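Long-range contacts in selenium-binding protein (Sulfolobus tokodaii, PDB 2ECE), which is of unknown function but folds as a beta propeller and may bind selenium: residues E344-Y348 / A423-L429; T324-L330 / Q384-R390. All coordinates share one frame; numbering follows the deposited sequence.

Contact 1. Residues E344-Y348 / A423-L429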
# COMPACT_ATOMS: atom_id res chain seq x y z
N GLU A 344 -3.04 -1.62 -16.27
CA GLU A 344 -2.09 -0.55 -16.57
C GLU A 344 -1.46 0.08 -15.33
O GLU A 344 -1.93 -0.11 -14.20
CB GLU A 344 -2.78 0.59 -17.33
CG GLU A 344 -3.50 0.23 -18.63
CD GLU A 344 -4.25 1.43 -19.23
OE1 GLU A 344 -4.25 2.51 -18.60
OE2 GLU A 344 -4.84 1.29 -20.32
N VAL A 345 -0.38 0.80 -15.57
CA VAL A 345 0.30 1.58 -14.55
C VAL A 345 0.41 2.90 -15.30
O VAL A 345 0.86 2.92 -16.45
CB VAL A 345 1.72 1.10 -14.21
CG1 VAL A 345 2.37 2.09 -13.26
CG2 VAL A 345 1.69 -0.28 -13.55
N ARG A 346 -0.05 3.98 -14.67
CA ARG A 346 0.00 5.29 -15.29
C ARG A 346 0.84 6.24 -14.45
O ARG A 346 1.02 6.04 -13.24
CB ARG A 346 -1.41 5.87 -15.43
CG ARG A 346 -2.34 5.07 -16.31
CD ARG A 346 -3.68 5.78 -16.46
NE ARG A 346 -4.58 5.06 -17.35
CZ ARG A 346 -5.71 5.57 -17.84
NH1 ARG A 346 -6.09 6.79 -17.52
NH2 ARG A 346 -6.46 4.84 -18.65
N GLN A 347 1.35 7.28 -15.11
CA GLN A 347 2.15 8.31 -14.46
C GLN A 347 1.47 9.64 -14.74
O GLN A 347 1.27 10.01 -15.90
CB GLN A 347 3.57 8.33 -15.03
CG GLN A 347 4.41 9.50 -14.54
CD GLN A 347 5.66 9.73 -15.37
OE1 GLN A 347 6.78 9.60 -14.87
NE2 GLN A 347 5.47 10.06 -16.63
N TYR A 348 1.11 10.36 -13.69
CA TYR A 348 0.47 11.66 -13.85
C TYR A 348 1.37 12.76 -13.31
O TYR A 348 1.84 12.68 -12.18
CB TYR A 348 -0.87 11.72 -13.12
CG TYR A 348 -2.00 10.96 -13.78
CD1 TYR A 348 -2.12 9.59 -13.62
CD2 TYR A 348 -2.95 11.63 -14.55
CE1 TYR A 348 -3.17 8.89 -14.22
CE2 TYR A 348 -4.00 10.95 -15.15
CZ TYR A 348 -4.11 9.58 -14.98
OH TYR A 348 -5.15 8.89 -15.57
N ALA A 423 11.05 5.11 -15.07
CA ALA A 423 10.31 6.37 -15.16
C ALA A 423 11.22 7.53 -15.52
O ALA A 423 12.33 7.65 -15.00
CB ALA A 423 9.59 6.65 -13.85
N ASN A 424 10.73 8.39 -16.41
CA ASN A 424 11.48 9.55 -16.87
C ASN A 424 11.21 10.76 -15.99
O ASN A 424 10.07 11.21 -15.87
CB ASN A 424 11.10 9.87 -18.31
CG ASN A 424 12.03 10.89 -18.94
OD1 ASN A 424 12.25 11.97 -18.38
ND2 ASN A 424 12.57 10.56 -20.11
N PRO A 425 12.26 11.31 -15.36
CA PRO A 425 12.12 12.48 -14.48
C PRO A 425 11.39 13.66 -15.13
O PRO A 425 10.90 14.55 -14.43
CB PRO A 425 13.58 12.81 -14.12
CG PRO A 425 14.37 12.22 -15.27
CD PRO A 425 13.67 10.92 -15.49
N SER A 426 11.30 13.67 -16.45
CA SER A 426 10.60 14.76 -17.13
C SER A 426 9.41 14.27 -17.94
O SER A 426 9.00 14.90 -18.91
CB SER A 426 11.57 15.53 -18.04
OG SER A 426 12.60 16.14 -17.28
N GLY A 427 8.85 13.13 -17.52
CA GLY A 427 7.70 12.58 -18.22
C GLY A 427 8.05 11.38 -19.08
O GLY A 427 8.87 11.49 -19.99
N GLY A 428 7.44 10.24 -18.77
CA GLY A 428 7.70 9.03 -19.53
C GLY A 428 7.75 7.78 -18.66
O GLY A 428 8.32 7.81 -17.57
N LEU A 429 7.17 6.69 -19.17
CA LEU A 429 7.14 5.41 -18.44
C LEU A 429 7.39 4.24 -19.40
O LEU A 429 6.67 4.08 -20.38
CB LEU A 429 5.77 5.22 -17.79
CG LEU A 429 5.62 5.00 -16.28
CD1 LEU A 429 4.32 4.22 -16.05
CD2 LEU A 429 6.80 4.24 -15.71

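Contact 2. Residues T324-L330 / Q384-R390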
# COMPACT_ATOMS: atom_id res chain seq x y z
N THR A 324 -6.46 0.40 -7.59
CA THR A 324 -6.29 -0.06 -6.21
C THR A 324 -5.11 0.53 -5.42
O THR A 324 -5.11 0.50 -4.19
CB THR A 324 -6.18 -1.59 -6.16
OG1 THR A 324 -5.14 -2.01 -7.05
CG2 THR A 324 -7.49 -2.24 -6.57
N ASP A 325 -4.10 1.04 -6.12
CA ASP A 325 -2.95 1.63 -5.44
C ASP A 325 -2.46 2.91 -6.12
O ASP A 325 -2.63 3.08 -7.34
CB ASP A 325 -1.79 0.63 -5.34
CG ASP A 325 -0.68 1.11 -4.40
OD1 ASP A 325 -1.01 1.57 -3.30
OD2 ASP A 325 0.51 1.01 -4.76
N ILE A 326 -1.86 3.79 -5.33
CA ILE A 326 -1.29 5.04 -5.83
C ILE A 326 -0.00 5.29 -5.05
O ILE A 326 0.16 4.81 -3.92
CB ILE A 326 -2.23 6.26 -5.63
CG1 ILE A 326 -2.65 6.37 -4.16
CG2 ILE A 326 -3.43 6.16 -6.55
CD1 ILE A 326 -3.28 7.71 -3.79
N ASP A 327 0.91 6.04 -5.66
CA ASP A 327 2.18 6.34 -5.01
C ASP A 327 2.75 7.60 -5.66
O ASP A 327 2.64 7.77 -6.87
CB ASP A 327 3.13 5.16 -5.17
CG ASP A 327 4.12 5.03 -4.02
OD1 ASP A 327 3.88 5.63 -2.96
OD2 ASP A 327 5.13 4.31 -4.18
N ILE A 328 3.35 8.47 -4.85
CA ILE A 328 3.91 9.73 -5.34
C ILE A 328 5.43 9.74 -5.27
O ILE A 328 6.02 9.31 -4.27
CB ILE A 328 3.37 10.91 -4.50
CG1 ILE A 328 1.84 10.90 -4.48
CG2 ILE A 328 3.90 12.23 -5.05
CD1 ILE A 328 1.25 11.88 -3.50
N SER A 329 6.08 10.25 -6.31
CA SER A 329 7.54 10.32 -6.29
C SER A 329 7.97 11.33 -5.22
O SER A 329 7.20 12.23 -4.90
CB SER A 329 8.08 10.74 -7.67
OG SER A 329 7.48 11.94 -8.12
N LEU A 330 9.17 11.17 -4.68
CA LEU A 330 9.66 12.06 -3.62
C LEU A 330 9.64 13.56 -3.92
O LEU A 330 9.49 14.36 -3.00
CB LEU A 330 11.07 11.65 -3.20
CG LEU A 330 11.21 10.59 -2.10
CD1 LEU A 330 10.65 11.13 -0.80
CD2 LEU A 330 10.46 9.32 -2.51
N GLN A 384 -0.96 -4.01 -9.35
CA GLN A 384 -1.67 -3.71 -8.12
C GLN A 384 -0.80 -2.77 -7.27
O GLN A 384 -0.85 -1.55 -7.42
CB GLN A 384 -1.99 -5.01 -7.39
CG GLN A 384 -3.20 -4.97 -6.48
CD GLN A 384 -3.02 -4.04 -5.30
OE1 GLN A 384 -3.23 -2.83 -5.40
NE2 GLN A 384 -2.60 -4.60 -4.17
N MET A 385 0.03 -3.35 -6.40
CA MET A 385 0.90 -2.53 -5.57
C MET A 385 2.05 -1.96 -6.39
O MET A 385 2.55 -2.61 -7.30
CB MET A 385 1.47 -3.32 -4.39
CG MET A 385 0.51 -3.53 -3.24
SD MET A 385 -0.40 -2.05 -2.77
CE MET A 385 0.89 -1.07 -1.96
N LEU A 386 2.44 -0.74 -6.06
CA LEU A 386 3.53 -0.05 -6.73
C LEU A 386 4.49 0.49 -5.69
O LEU A 386 4.10 0.72 -4.54
CB LEU A 386 3.01 1.15 -7.53
CG LEU A 386 1.89 1.00 -8.56
CD1 LEU A 386 1.41 2.38 -9.00
CD2 LEU A 386 2.41 0.20 -9.75
N GLU A 387 5.74 0.67 -6.07
CA GLU A 387 6.70 1.29 -5.16
C GLU A 387 7.74 2.00 -6.01
O GLU A 387 8.15 1.49 -7.05
CB GLU A 387 7.36 0.28 -4.24
CG GLU A 387 8.00 0.99 -3.06
CD GLU A 387 7.12 2.11 -2.52
OE1 GLU A 387 6.17 1.81 -1.77
OE2 GLU A 387 7.35 3.29 -2.89
N ILE A 388 8.14 3.19 -5.58
CA ILE A 388 9.08 4.00 -6.34
C ILE A 388 10.40 4.22 -5.61
O ILE A 388 10.42 4.47 -4.40
CB ILE A 388 8.49 5.40 -6.62
CG1 ILE A 388 7.02 5.28 -7.02
CG2 ILE A 388 9.29 6.09 -7.71
CD1 ILE A 388 6.23 6.59 -6.87
N SER A 389 11.50 4.14 -6.35
CA SER A 389 12.81 4.37 -5.77
C SER A 389 12.83 5.83 -5.31
O SER A 389 12.06 6.65 -5.80
CB SER A 389 13.90 4.13 -6.81
OG SER A 389 13.67 4.93 -7.96
N ARG A 390 13.71 6.14 -4.37
CA ARG A 390 13.80 7.51 -3.87
C ARG A 390 14.20 8.49 -4.96
O ARG A 390 13.72 9.63 -4.95
CB ARG A 390 14.78 7.57 -2.69
CG ARG A 390 14.12 7.21 -1.37
CD ARG A 390 15.09 7.07 -0.21
NE ARG A 390 15.98 5.92 -0.34
CZ ARG A 390 17.17 5.96 -0.93
NH1 ARG A 390 17.62 7.09 -1.45
NH2 ARG A 390 17.90 4.85 -1.01
O HOH W 1 2.34 2.13 -3.05
O HOH W 2 10.89 9.25 -5.78

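Contact 1. Residues E344-Y348 / A423-L429
Val345 and Leu429 meet at roughly a right angle in the tight part of this contact, with CG1 of Val345 4.0 Å from CD1 of Leu429. CD1 of Leu429 also rests on the strand backbone, 3.7 Å from O of Val345. Next along, CB of Gln347 sits 4.1 Å from CG of Leu429. With CG anti to its backbone N (chi1 172°) and an extended chain beyond, Gln347 carries its carboxamide across to the Gly427-Gly428 backbone and the methyl of Ala423.

Past that amide the contact thins out toward solvent, where Asn424 is exposed. Asn424 to Gly427 form a type I turn, closed by Gly427 N to Asn424 O at 2.8 Å, and Asn424 OD1 makes an Asx turn by taking Ser426 N at 2.7 Å.

Arg346 points away from the turn. Its NE and NH2 both grip Glu344 OE1, the NE bond 2.9 Å long, while NH1 donates to Tyr348 OH; both partners lie at the edge of the guanidinium.

Strand 344-349 runs between 334-339 and 357-363. Its Arg346 and Tyr348 face strand 291-304 of one neighbouring sheet. On the side of the next sheet, Val345 packs on Leu429 at the start of strand 429-438, while Gln347 reaches the turn that leads into that strand from 417-423.

Contact 2. Residues T324-L330 / Q384-R390
Two innermost strands of adjacent beta-propeller blades lie side by side here, 326-328 and 386-388, both deeply buried. Their axes run parallel (6°) and 6.9 Å apart; no backbone-to-backbone hydrogen bond joins them, and side chains and waters make the links. At the start, Thr324 OG1 donates to Gln384 OE1 at 2.7 Å, tilted out of the amide plane. Asp325, its CG anti to the backbone N (chi1 -169°), reaches across so that OD2 accepts from Leu386 N at 2.9 Å. A water donating to both that oxygen and Leu386 O doubles the link, while the bent Met385 chain lays its thioether against the carboxylate and Arg257 forms a salt bridge with OD1.

Farther along, two acidic groups crowd together: Asp327 OD2 is 2.8 Å from Glu387 OE2, the carboxylate planes 83° apart. Glu387 is held by its own neighbour Ile388 N at OE2 and by Ser455 at OE1. Ile388 runs alongside Asp327 in the opposite direction, CD1 resting 3.6 Å from C of Ile328. At the far end a second water bridges the backbones, accepting from Leu330 N at 2.8 Å and donating to Ser389 O at 2.9 Å.

From the N terminus, the chain first lays down 324-330, the inner edge of one blade, and reaches 344-348 two strands later in the same sheet. It then passes into the next blade: 384-390 returns to the inner edge and closes the loop of contact 2, and 423-429, the turn before that blade's last strand, closes the longer loop of contact 1. The segments alternate, so the two loops cross and neither encloses the other. Together they fasten the same two blades, contact 2 near the centre of the chain and contact 1 farther out. Their centres are about 11 Å apart, and they touch where CG2 of Val345 packs 3.9 Å from CD2 of Leu386.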